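Citrate synthase (Thermotoga maritima, PDB 2P2W) probably catalyses the condensation of oxaloacetate with acetyl-CoA and water to give citrate and CoA, a step of the tricarboxylic acid cycle. Local coordinates at residues A280-E284 / L301-V305; S215-P220 / R314-T318; S15-L19 / M174-I178; S168-L172 / R259-L263; H147-F151 / I163-E167. All coordinates share one frame; numbering follows the deposited sequence.

Interaction 1: A280-E284 / L301-V305; sequences ASKLE and LYSSV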
# COMPACT_ATOMS: atom_id res chain seq x y z
N ALA A 280 27.64 -14.44 9.95
CA ALA A 280 27.32 -13.60 8.79
C ALA A 280 28.58 -13.24 8.00
O ALA A 280 28.57 -13.20 6.76
CB ALA A 280 26.62 -12.33 9.26
N SER A 281 29.66 -12.97 8.72
CA SER A 281 30.92 -12.62 8.07
C SER A 281 31.46 -13.81 7.30
O SER A 281 31.99 -13.66 6.19
CB SER A 281 31.93 -12.16 9.13
OG SER A 281 33.05 -11.56 8.51
N LYS A 282 31.34 -15.00 7.88
CA LYS A 282 31.83 -16.22 7.23
C LYS A 282 30.97 -16.53 6.01
O LYS A 282 31.48 -17.02 4.99
CB LYS A 282 31.78 -17.39 8.21
CG LYS A 282 32.44 -18.66 7.68
CD LYS A 282 33.92 -18.43 7.42
CE LYS A 282 34.65 -19.74 7.17
NZ LYS A 282 36.10 -19.53 7.00
N LEU A 283 29.68 -16.26 6.11
CA LEU A 283 28.76 -16.51 5.00
C LEU A 283 29.17 -15.63 3.82
O LEU A 283 29.20 -16.09 2.67
CB LEU A 283 27.33 -16.19 5.43
CG LEU A 283 26.19 -16.47 4.44
CD1 LEU A 283 26.24 -17.93 3.98
CD2 LEU A 283 24.85 -16.17 5.13
N GLU A 284 29.49 -14.37 4.09
CA GLU A 284 29.92 -13.46 3.04
C GLU A 284 31.22 -13.96 2.42
O GLU A 284 31.38 -13.98 1.20
CB GLU A 284 30.14 -12.05 3.58
CG GLU A 284 30.91 -11.16 2.62
CD GLU A 284 31.15 -9.77 3.17
OE1 GLU A 284 30.50 -9.40 4.17
OE2 GLU A 284 31.98 -9.04 2.58
N LEU A 301 21.69 -7.95 5.79
CA LEU A 301 22.54 -8.93 6.47
C LEU A 301 23.14 -8.37 7.75
O LEU A 301 23.10 -9.03 8.80
CB LEU A 301 23.67 -9.41 5.54
CG LEU A 301 24.59 -10.51 6.10
CD1 LEU A 301 23.79 -11.79 6.29
CD2 LEU A 301 25.75 -10.75 5.14
N TYR A 302 23.70 -7.17 7.69
CA TYR A 302 24.34 -6.58 8.85
C TYR A 302 23.49 -5.63 9.68
O TYR A 302 23.74 -5.46 10.87
CB TYR A 302 25.64 -5.90 8.42
CG TYR A 302 26.64 -6.89 7.88
CD1 TYR A 302 27.14 -7.92 8.69
CD2 TYR A 302 27.07 -6.83 6.56
CE1 TYR A 302 28.04 -8.85 8.20
CE2 TYR A 302 27.98 -7.76 6.05
CZ TYR A 302 28.45 -8.77 6.87
OH TYR A 302 29.34 -9.69 6.37
N SER A 303 22.48 -5.01 9.07
CA SER A 303 21.62 -4.12 9.84
C SER A 303 20.90 -4.97 10.89
O SER A 303 20.76 -4.55 12.04
CB SER A 303 20.59 -3.42 8.94
OG SER A 303 19.64 -4.35 8.44
N SER A 304 20.46 -6.15 10.48
CA SER A 304 19.75 -7.05 11.40
C SER A 304 20.65 -7.46 12.56
O SER A 304 20.21 -7.49 13.71
CB SER A 304 19.25 -8.30 10.66
OG SER A 304 20.33 -9.10 10.20
N VAL A 305 21.91 -7.78 12.27
CA VAL A 305 22.83 -8.17 13.34
C VAL A 305 23.07 -7.01 14.30
O VAL A 305 23.10 -7.19 15.52
CB VAL A 305 24.18 -8.67 12.75
CG1 VAL A 305 25.17 -8.97 13.88
CG2 VAL A 305 23.95 -9.94 11.93
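Helices 275-289 and 299-309 form an antiparallel pair that Tyr302 and Glu284 bridge at a distance; the short segments 280-284 and 301-305 run at 172° to each other. Their axes stay 11.4 Å apart, a wide separation that an aromatic side chain can span. Tyr302 has its CG anti to the carbonyl carbon (chi1 -64°), which lays the ring out across the gap and brings the hydroxyl to the other helix. There Tyr302 OH donates a short hydrogen bond of 2.5 Å to Glu284 OE1, arriving nearly along the line of the C-O bond. That oxygen lies at the edge of the tyrosine ring, in its plane, while the carboxylate as a whole is turned about 60° against the ring. The glutamate is buried, so the phenol gives its carboxylate, probably charged, a polar mate inside the protein; Lys264 adds only a long, weak ion pair. Ala280, small enough to let the ring come close, has CB 3.9 Å from Tyr302 CE1 and 4.1 Å from Leu301 CD1. Leu301 also lies on one face of the tyrosine ring, with CD2 3.7 Å above its plane and shifted toward the rim. A phenylalanine in place of Tyr302 would probably keep much of this apolar packing but leave the buried carboxylate of Glu284 without its hydrogen-bond donor across the pair. Helix 258-270 flanks the tyrosine through Lys264 and Leu267, and helix 214-225 meets Leu301 through Val218 and Leu283 through Met221.

Interaction 2: S215-P220 / R314-T318; sequences SEKVPP and RNMFT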
# COMPACT_ATOMS: atom_id res chain seq x y z
N SER A 215 15.48 -8.63 6.82
CA SER A 215 16.24 -8.32 8.03
C SER A 215 15.77 -9.18 9.21
O SER A 215 16.58 -9.55 10.06
CB SER A 215 16.11 -6.84 8.38
OG SER A 215 14.78 -6.48 8.71
N GLU A 216 14.48 -9.49 9.27
CA GLU A 216 13.96 -10.30 10.37
C GLU A 216 14.24 -11.79 10.13
O GLU A 216 14.21 -12.59 11.06
CB GLU A 216 12.45 -10.08 10.53
CG GLU A 216 12.07 -8.61 10.65
CD GLU A 216 10.63 -8.39 11.06
OE1 GLU A 216 9.83 -9.36 10.99
OE2 GLU A 216 10.29 -7.25 11.45
N LYS A 217 14.51 -12.15 8.88
CA LYS A 217 14.81 -13.54 8.55
C LYS A 217 16.28 -13.90 8.71
O LYS A 217 16.68 -15.06 8.77
CB LYS A 217 14.38 -13.79 7.09
CG LYS A 217 12.89 -14.13 6.98
CD LYS A 217 12.61 -15.59 6.61
CE LYS A 217 11.11 -15.92 6.64
NZ LYS A 217 10.92 -17.23 7.27
N VAL A 218 17.15 -12.87 8.72
CA VAL A 218 18.57 -13.17 8.79
C VAL A 218 19.01 -13.85 10.10
O VAL A 218 19.69 -14.87 10.10
CB VAL A 218 19.40 -11.93 8.45
CG1 VAL A 218 20.86 -12.15 8.86
CG2 VAL A 218 19.35 -11.69 6.94
N PRO A 219 18.69 -13.25 11.25
CA PRO A 219 19.06 -13.86 12.52
C PRO A 219 18.73 -15.37 12.61
O PRO A 219 19.56 -16.19 12.95
CB PRO A 219 18.40 -13.03 13.62
CG PRO A 219 18.33 -11.61 13.06
CD PRO A 219 18.07 -11.95 11.52
N PRO A 220 17.48 -15.75 12.28
CA PRO A 220 17.08 -17.17 12.33
C PRO A 220 17.87 -18.02 11.33
O PRO A 220 18.17 -19.20 11.57
CB PRO A 220 15.59 -17.12 11.98
CG PRO A 220 15.10 -15.72 11.73
CD PRO A 220 16.34 -14.90 11.91
N ARG A 314 13.38 -8.67 17.44
CA ARG A 314 13.46 -9.03 16.03
C ARG A 314 12.24 -8.58 15.21
O ARG A 314 12.34 -8.23 14.04
CB ARG A 314 13.66 -10.54 15.93
CG ARG A 314 15.01 -10.97 16.52
CD ARG A 314 15.32 -12.45 16.31
NE ARG A 314 16.68 -12.74 16.78
CZ ARG A 314 17.15 -13.99 16.65
NH1 ARG A 314 16.40 -14.94 16.12
NH2 ARG A 314 18.39 -14.27 17.05
N ASN A 315 11.05 -8.63 15.84
CA ASN A 315 9.86 -8.25 15.08
C ASN A 315 9.68 -6.73 14.98
O ASN A 315 8.64 -6.22 14.56
CB ASN A 315 8.62 -8.95 15.67
CG ASN A 315 8.24 -8.35 16.99
OD1 ASN A 315 9.07 -7.86 17.75
ND2 ASN A 315 6.93 -8.41 17.28
N MET A 316 10.74 -5.99 15.41
CA MET A 316 10.76 -4.54 15.22
C MET A 316 11.80 -4.11 14.17
O MET A 316 11.88 -2.94 13.78
CB MET A 316 11.04 -3.86 16.57
CG MET A 316 10.82 -2.34 16.51
SD MET A 316 11.54 -1.47 17.91
CE MET A 316 10.29 -1.90 19.13
N PHE A 317 12.65 -5.08 13.74
CA PHE A 317 13.72 -4.75 12.78
C PHE A 317 13.18 -4.02 11.52
O PHE A 317 13.73 -3.02 11.10
CB PHE A 317 14.42 -6.05 12.35
CG PHE A 317 15.34 -6.61 13.42
CD1 PHE A 317 15.33 -6.10 14.71
CD2 PHE A 317 16.16 -7.68 13.10
CE1 PHE A 317 16.15 -6.67 15.69
CE2 PHE A 317 16.97 -8.25 14.08
CZ PHE A 317 16.97 -7.75 15.37
N THR A 318 12.11 -4.53 10.92
CA THR A 318 11.57 -3.89 9.73
C THR A 318 11.02 -2.50 10.08
O THR A 318 11.09 -1.58 9.27
CB THR A 318 10.46 -4.74 9.07
OG1 THR A 318 10.97 -6.04 8.75
CG2 THR A 318 9.99 -4.08 7.78
O HOH W 1 9.27 -4.77 12.41
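Pro219 sets its CB over the centre of one face of the Arg314 guanidinium, 3.4 Å from Arg314 CZ. A proline ring suits this place because it is compact and apolar, and its CG, the next ring atom, lies 3.8 Å from Phe317 CE2, at the edge of that ring. The phenylalanine is closely surrounded. Arg314 CA lies over the middle of one ring face, and Ser215 O meets the ring edge in its plane, 3.6 Å from Phe317 CD2. Ser215 itself turns its hydroxyl to Gly212 O. Glu216 is the most deeply engaged residue of this tight part, its CG 3.4 Å from Arg314 O. Its chain is extended, and OE2 accepts a weak bond of 3.3 Å from Thr318 N, with an N-H...O angle of 161°. A water bridges the same Glu216 OE2, at 2.8 Å, to Asn315 O, while Glu216 OE1 is taken by His89.

The outer side is looser. Pro220 is exposed and only brushes the arginine, and Asn315 contributes little. The charged end of Arg314 is secured by salt bridges to Glu223 and Glu308, as befits a long cationic chain at the margin. The arrangement is a helix-to-helix junction: an acid of helix 214-225 faces the first turn of helix 317-337, whose N-H groups would be expected to favour a negative charge. It lies next to the active site, the Ser215 side chain being about 4 Å from that of Asp300, a predicted catalytic residue.

Interaction 3: S15-L19 / M174-I178; sequences SICYL and MEQDI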
# COMPACT_ATOMS: atom_id res chain seq x y z
N SER A 15 15.71 13.90 -8.37
CA SER A 15 16.97 14.51 -7.96
C SER A 15 17.31 14.16 -6.51
O SER A 15 18.22 14.72 -5.91
CB SER A 15 16.82 16.02 -8.12
OG SER A 15 15.88 16.50 -7.16
N ILE A 16 16.53 13.22 -5.92
CA ILE A 16 16.71 12.88 -4.51
C ILE A 16 17.92 11.98 -4.26
O ILE A 16 18.74 12.21 -3.38
CB ILE A 16 15.45 12.16 -4.02
CG1 ILE A 16 14.25 13.11 -4.02
CG2 ILE A 16 15.66 11.67 -2.58
CD1 ILE A 16 12.96 12.39 -3.64
N CYS A 17 18.05 10.92 -5.05
CA CYS A 17 19.12 9.96 -4.82
C CYS A 17 19.66 9.28 -6.06
O CYS A 17 18.90 8.90 -6.95
CB CYS A 17 18.59 8.90 -3.84
SG CYS A 17 19.47 7.32 -3.80
N TYR A 18 20.98 9.15 -6.12
CA TYR A 18 21.62 8.48 -7.24
C TYR A 18 22.16 7.15 -6.73
O TYR A 18 22.98 7.11 -5.82
CB TYR A 18 22.76 9.32 -7.81
CG TYR A 18 23.56 8.60 -8.88
CD1 TYR A 18 22.91 7.93 -9.93
CD2 TYR A 18 24.95 8.54 -8.83
CE1 TYR A 18 23.63 7.23 -10.90
CE2 TYR A 18 25.68 7.85 -9.80
CZ TYR A 18 25.01 7.19 -10.82
OH TYR A 18 25.74 6.49 -11.77
N LEU A 19 21.67 6.08 -7.34
CA LEU A 19 22.08 4.73 -6.98
C LEU A 19 22.97 4.18 -8.09
O LEU A 19 22.50 3.91 -9.19
CB LEU A 19 20.85 3.84 -6.81
CG LEU A 19 21.06 2.35 -6.56
CD1 LEU A 19 21.93 2.15 -5.33
CD2 LEU A 19 19.71 1.67 -6.38
N MET A 174 17.72 5.65 5.20
CA MET A 174 16.70 6.63 4.87
C MET A 174 16.19 6.64 3.44
O MET A 174 15.01 6.89 3.20
CB MET A 174 17.18 8.04 5.19
CG MET A 174 17.13 8.42 6.64
SD MET A 174 17.53 10.16 6.84
CE MET A 174 17.49 10.30 8.62
N GLU A 175 17.06 6.36 2.48
CA GLU A 175 16.65 6.45 1.09
C GLU A 175 17.44 5.63 0.08
O GLU A 175 18.65 5.47 0.22
CB GLU A 175 16.73 7.94 0.70
CG GLU A 175 16.97 8.21 -0.77
CD GLU A 175 15.74 7.98 -1.61
OE1 GLU A 175 14.63 7.97 -1.03
OE2 GLU A 175 15.88 7.82 -2.84
N GLN A 176 16.75 5.11 -0.94
CA GLN A 176 17.43 4.38 -2.01
C GLN A 176 16.64 4.19 -3.30
O GLN A 176 16.26 3.07 -3.66
CB GLN A 176 17.95 3.01 -1.54
CG GLN A 176 18.85 2.39 -2.62
CD GLN A 176 19.82 1.36 -2.09
OE1 GLN A 176 20.91 1.69 -1.63
NE2 GLN A 176 19.43 0.09 -2.15
N ASP A 177 16.40 5.30 -3.99
CA ASP A 177 15.72 5.28 -5.27
C ASP A 177 14.33 4.62 -5.25
O ASP A 177 13.62 4.69 -4.25
CB ASP A 177 16.63 4.59 -6.30
CG ASP A 177 16.31 4.97 -7.73
OD1 ASP A 177 16.16 6.17 -8.02
OD2 ASP A 177 16.22 4.05 -8.57
N ILE A 178 13.97 3.96 -6.35
CA ILE A 178 12.65 3.35 -6.44
C ILE A 178 12.58 1.87 -6.08
O ILE A 178 12.27 1.02 -6.93
CB ILE A 178 12.05 3.56 -7.85
CG1 ILE A 178 12.40 4.97 -8.35
CG2 ILE A 178 10.54 3.40 -7.80
CD1 ILE A 178 11.90 6.11 -7.46
O HOH W 2 15.88 8.71 -6.64
O HOH W 3 17.87 8.60 -9.63
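Glu175 and Cys17 meet where the loop 174-178 passes beside strand 17-20, and the glutamate can be followed outward. Its CB points at the strand, and CG, set anti to the backbone N (chi1 153°), packs 3.5 Å from Cys17 CB. The chain then bends at chi2, 75°, so that CD comes 3.8 Å from Ile16 CG2 and the carboxylate folds back beside its own backbone. Of the two oxygens, OE1 faces Ile16 CG2 more distantly, whereas Glu175 OE2 lies only 3.1 Å from Cys17 CB. OE2 also accepts a 2.8 Å hydrogen bond from Asp177 N, which approaches 57° out of the carboxylate plane, and is hydrogen-bonded to His332 NE2 as well. With a leucine in place of Glu175, the amide of Asp177 and the imidazole of His332 would probably lose their shared partner, leaving the backbone at Asp177 less firmly held.

Small Cys17 leaves room for this buried acid, while Leu19 spreads its methyls over the neighbouring Gln176, with Leu19 CD1 3.9 Å from Gln176 OE1. Asp177 faces the strand at Cys17, and a water ties the two: it bonds Asp177 OD1 at 2.9 Å and Cys17 O at 3.0 Å. Thr346 and Ser347 of the second subunit also bond the aspartate's carboxylate. Gln176 OE1 is bonded by Tyr253, and its NE2 bonds a bound citrate close to His250, a predicted catalytic residue. The arrangement is that of an active-site loop, backed by a strand that is outermost, within this chain, in a small antiparallel sheet, and completed at the dimer interface.

Interaction 4: S168-L172 / R259-L263; sequences SAFIL and RAVFL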
# COMPACT_ATOMS: atom_id res chain seq x y z
N SER A 168 23.74 6.15 12.82
CA SER A 168 24.42 5.93 11.54
C SER A 168 23.59 4.96 10.70
O SER A 168 23.43 5.14 9.50
CB SER A 168 25.82 5.36 11.75
OG SER A 168 26.70 6.31 12.31
N ALA A 169 23.06 3.92 11.35
CA ALA A 169 22.25 2.92 10.67
C ALA A 169 21.00 3.55 10.05
O ALA A 169 20.66 3.26 8.90
CB ALA A 169 21.85 1.81 11.64
N PHE A 170 20.31 4.40 10.81
CA PHE A 170 19.11 5.04 10.28
C PHE A 170 19.45 5.86 9.04
O PHE A 170 18.77 5.77 8.02
CB PHE A 170 18.48 5.96 11.32
CG PHE A 170 17.69 5.24 12.38
CD1 PHE A 170 16.95 4.10 12.07
CD2 PHE A 170 17.63 5.75 13.68
CE1 PHE A 170 16.16 3.49 13.04
CE2 PHE A 170 16.84 5.15 14.65
CZ PHE A 170 16.10 4.01 14.33
N ILE A 171 20.51 6.66 9.13
CA ILE A 171 20.94 7.49 8.01
C ILE A 171 21.18 6.64 6.76
O ILE A 171 20.75 6.99 5.66
CB ILE A 171 22.21 8.28 8.37
CG1 ILE A 171 21.91 9.25 9.52
CG2 ILE A 171 22.73 9.05 7.16
CD1 ILE A 171 23.12 9.97 10.08
N LEU A 172 21.86 5.50 6.93
CA LEU A 172 22.14 4.61 5.80
C LEU A 172 20.87 4.04 5.17
O LEU A 172 20.86 3.71 3.98
CB LEU A 172 23.02 3.44 6.26
CG LEU A 172 24.46 3.74 6.65
CD1 LEU A 172 25.11 2.48 7.23
CD2 LEU A 172 25.22 4.20 5.42
N ARG A 259 26.14 0.33 2.09
CA ARG A 259 25.53 0.40 3.42
C ARG A 259 25.90 -0.86 4.21
O ARG A 259 26.14 -0.79 5.41
CB ARG A 259 24.01 0.50 3.29
CG ARG A 259 23.54 1.67 2.43
CD ARG A 259 22.08 1.51 2.06
NE ARG A 259 21.86 0.23 1.37
CZ ARG A 259 20.66 -0.24 1.04
NH1 ARG A 259 19.57 0.47 1.32
NH2 ARG A 259 20.55 -1.41 0.43
N ALA A 260 25.96 -2.00 3.52
CA ALA A 260 26.33 -3.25 4.18
C ALA A 260 27.79 -3.18 4.61
O ALA A 260 28.16 -3.62 5.70
CB ALA A 260 26.11 -4.44 3.23
N VAL A 261 28.64 -2.63 3.74
CA VAL A 261 30.06 -2.49 4.04
C VAL A 261 30.25 -1.61 5.28
O VAL A 261 31.03 -1.94 6.18
CB VAL A 261 30.81 -1.86 2.85
CG1 VAL A 261 32.26 -1.59 3.24
CG2 VAL A 261 30.75 -2.80 1.65
N PHE A 262 29.53 -0.49 5.31
CA PHE A 262 29.63 0.44 6.44
C PHE A 262 29.22 -0.27 7.73
O PHE A 262 29.95 -0.24 8.72
CB PHE A 262 28.73 1.66 6.19
CG PHE A 262 28.90 2.76 7.20
CD1 PHE A 262 28.46 2.61 8.52
CD2 PHE A 262 29.52 3.96 6.85
CE1 PHE A 262 28.63 3.62 9.46
CE2 PHE A 262 29.70 4.99 7.78
CZ PHE A 262 29.25 4.82 9.09
N LEU A 263 28.05 -0.91 7.73
CA LEU A 263 27.58 -1.61 8.92
C LEU A 263 28.46 -2.80 9.30
O LEU A 263 28.55 -3.15 10.47
CB LEU A 263 26.13 -2.07 8.73
CG LEU A 263 25.11 -0.93 8.63
CD1 LEU A 263 23.71 -1.51 8.44
CD2 LEU A 263 25.16 -0.08 9.89
O HOH W 4 19.01 3.44 2.11
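Leu172 drives its side chain between Phe262 and Leu263 of the facing helix, and most of the contact gathers round it. With CG anti to the carbonyl carbon (chi1 -69°), the leucine extends across the gap between two nearly antiparallel segments, whose axes run at 174° and 10.6 Å apart. Its CD1 does the touching, 3.6 Å from Phe262 CD1 and 3.7 Å from Leu263 CG. The two leucines reach for each other end to end, whereas the phenylalanine lies slantwise to Leu172 and also packs its CE1 against Ser168 CB. A branched residue suits this place, since one methyl can fill the angle between a ring and another aliphatic chain. Small Ala169, on the preceding turn, admits Leu263 CD2.

Arg259 lies at the other end of the contact. Its aliphatic part passes close by the last turn of helix 163-173, with CD 3.2 Å from Leu172 O, before a bend at chi3 (-56°) turns the guanidinium aside. A water then joins the two: it donates to Leu172 O at 2.6 Å and accepts from Arg259 NH1 at 3.1 Å, lying at the edge of the guanidinium in its plane. The carbonyl is thus served by solvent where its helix runs out, and the arginine's orientation is further fixed by a salt bridge from NH2 to Asp257. NH1 also bonds a bound citrate, near the predicted catalytic His250. An apolar helix-helix seam ending in an anion-binding arginine probably forms part of the active-site wall, consistent with an enzyme whose substrate oxaloacetate and product citrate carry carboxylates.

Interaction 5: H147-F151 / I163-E167; sequences HVENF and IRLLE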
# COMPACT_ATOMS: atom_id res chain seq x y z
N HIS A 147 16.18 13.10 18.10
CA HIS A 147 15.25 12.10 17.56
C HIS A 147 15.65 10.66 17.92
O HIS A 147 14.82 9.89 18.41
CB HIS A 147 15.17 12.24 16.03
CG HIS A 147 14.06 11.46 15.39
ND1 HIS A 147 12.73 11.72 15.64
CD2 HIS A 147 14.09 10.44 14.50
CE1 HIS A 147 11.99 10.89 14.92
NE2 HIS A 147 12.79 10.11 14.22
N VAL A 148 16.91 10.31 17.68
CA VAL A 148 17.40 8.96 17.97
C VAL A 148 17.64 8.74 19.47
O VAL A 148 17.29 7.69 20.01
CB VAL A 148 18.69 8.67 17.18
CG1 VAL A 148 19.17 7.25 17.45
CG2 VAL A 148 18.43 8.85 15.68
N GLU A 149 18.24 9.72 20.14
CA GLU A 149 18.48 9.61 21.59
C GLU A 149 17.15 9.34 22.27
O GLU A 149 17.04 8.46 23.13
CB GLU A 149 19.03 10.93 22.15
CG GLU A 149 20.52 11.12 22.05
CD GLU A 149 20.96 12.46 22.61
OE1 GLU A 149 20.11 13.38 22.73
OE2 GLU A 149 22.16 12.60 22.92
N ASN A 150 16.15 10.12 21.89
CA ASN A 150 14.83 10.00 22.48
C ASN A 150 14.17 8.65 22.23
O ASN A 150 13.46 8.12 23.10
CB ASN A 150 13.91 11.10 21.97
CG ASN A 150 12.52 10.99 22.56
OD1 ASN A 150 12.32 11.20 23.76
ND2 ASN A 150 11.55 10.68 21.71
N PHE A 151 14.38 8.10 21.04
CA PHE A 151 13.79 6.80 20.74
C PHE A 151 14.37 5.78 21.70
O PHE A 151 13.64 5.00 22.31
CB PHE A 151 14.10 6.40 19.29
CG PHE A 151 13.66 5.00 18.96
CD1 PHE A 151 12.40 4.54 19.31
CD2 PHE A 151 14.52 4.13 18.28
CE1 PHE A 151 11.99 3.25 19.00
CE2 PHE A 151 14.12 2.83 17.96
CZ PHE A 151 12.85 2.39 18.33
N ILE A 163 24.01 4.62 20.92
CA ILE A 163 23.05 5.43 20.18
C ILE A 163 23.64 5.92 18.85
O ILE A 163 22.94 5.95 17.83
CB ILE A 163 22.60 6.64 21.03
CG1 ILE A 163 21.73 6.15 22.19
CG2 ILE A 163 21.84 7.65 20.17
CD1 ILE A 163 21.36 7.23 23.21
N ARG A 164 24.91 6.29 18.86
CA ARG A 164 25.61 6.76 17.67
C ARG A 164 25.57 5.74 16.53
O ARG A 164 25.44 6.07 15.36
CB ARG A 164 27.06 7.06 18.05
CG ARG A 164 27.18 8.23 19.03
CD ARG A 164 28.63 8.69 19.20
NE ARG A 164 28.74 9.69 20.26
CZ ARG A 164 28.60 10.98 19.90
NH1 ARG A 164 28.39 11.30 18.64
NH2 ARG A 164 28.69 11.94 20.83
N LEU A 165 25.71 4.46 16.90
CA LEU A 165 25.71 3.39 15.91
C LEU A 165 24.31 3.27 15.29
O LEU A 165 24.18 3.09 14.07
CB LEU A 165 26.11 2.07 16.57
CG LEU A 165 27.40 2.11 17.41
CD1 LEU A 165 27.72 0.72 17.92
CD2 LEU A 165 28.55 2.67 16.57
N LEU A 166 23.28 3.37 16.12
CA LEU A 166 21.91 3.29 15.64
C LEU A 166 21.61 4.46 14.71
O LEU A 166 20.95 4.29 13.69
CB LEU A 166 20.92 3.31 16.82
CG LEU A 166 19.44 3.32 16.45
CD1 LEU A 166 19.11 2.12 15.58
CD2 LEU A 166 18.58 3.31 17.71
N GLU A 167 22.10 5.65 15.06
CA GLU A 167 21.87 6.83 14.24
C GLU A 167 22.51 6.66 12.85
O GLU A 167 21.90 6.99 11.83
CB GLU A 167 22.42 8.08 14.94
CG GLU A 167 22.20 9.38 14.18
CD GLU A 167 21.80 10.52 15.10
OE1 GLU A 167 22.40 10.64 16.20
OE2 GLU A 167 20.91 11.31 14.73
O HOH W 5 18.69 12.09 16.31
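The ring of Phe151 meets Leu166 at its edge, in the ring plane, with 4.2 Å between Phe151 CD2 and Leu166 CD2. The other flat group, the carboxylate of Glu167, has Val148 CG2 beside it, 3.8 Å from Glu167 CD. Its OE2 takes a hydrogen bond of 2.8 Å from a water that in turn accepts from Val148 N at 2.9 Å, in the first turn of its helix, where no earlier turn can supply an acceptor; Phe42 N is a second donor to OE2.

Val148 is the centre of the contact. CG1, anti to the backbone N (chi1 -178°), sits between Ile163 CG2, at 3.8 Å, and Leu166 CD2, at 4.0 Å, while CG2 turns to Glu167, so that each branch of this compact residue has its own neighbours. Ile163 CD1 meets the chain of Glu149 nearly at a right angle, 4.1 Å from its CG, using the aliphatic part of a chain whose carboxylate turns to Ser146 N.

The two segments are the first turns of helices 147-156 and 163-173, which a short connection joins, and they cross at 121°. Phe42 of helix 42-51 lies against Val148, while Pro123 and Leu126 of helix 110-133 back Phe151.

In the fold
All five contacts lie within one largely helical protein, between 12 and 24 Å apart, centre to centre. Along the chain interaction 5 closes first, nested inside the long loop of interaction 3; interaction 1 is likewise nested inside interaction 2. Interaction 4 crosses both 3 and 2, tying the earlier to the later helices. Helix 163-173 serves interactions 4 and 5, and Phe170 touches Val148 and Phe151. Helix 299-309 of interaction 1 packs on helix 258-270 of interaction 4 and on Ser215 and Val218 of interaction 2. Where interactions 3 and 4 touch, Gln176 meets Arg259, so that the loop of interaction 3 and helix 258-270 of interaction 4 come together at the bound citrate.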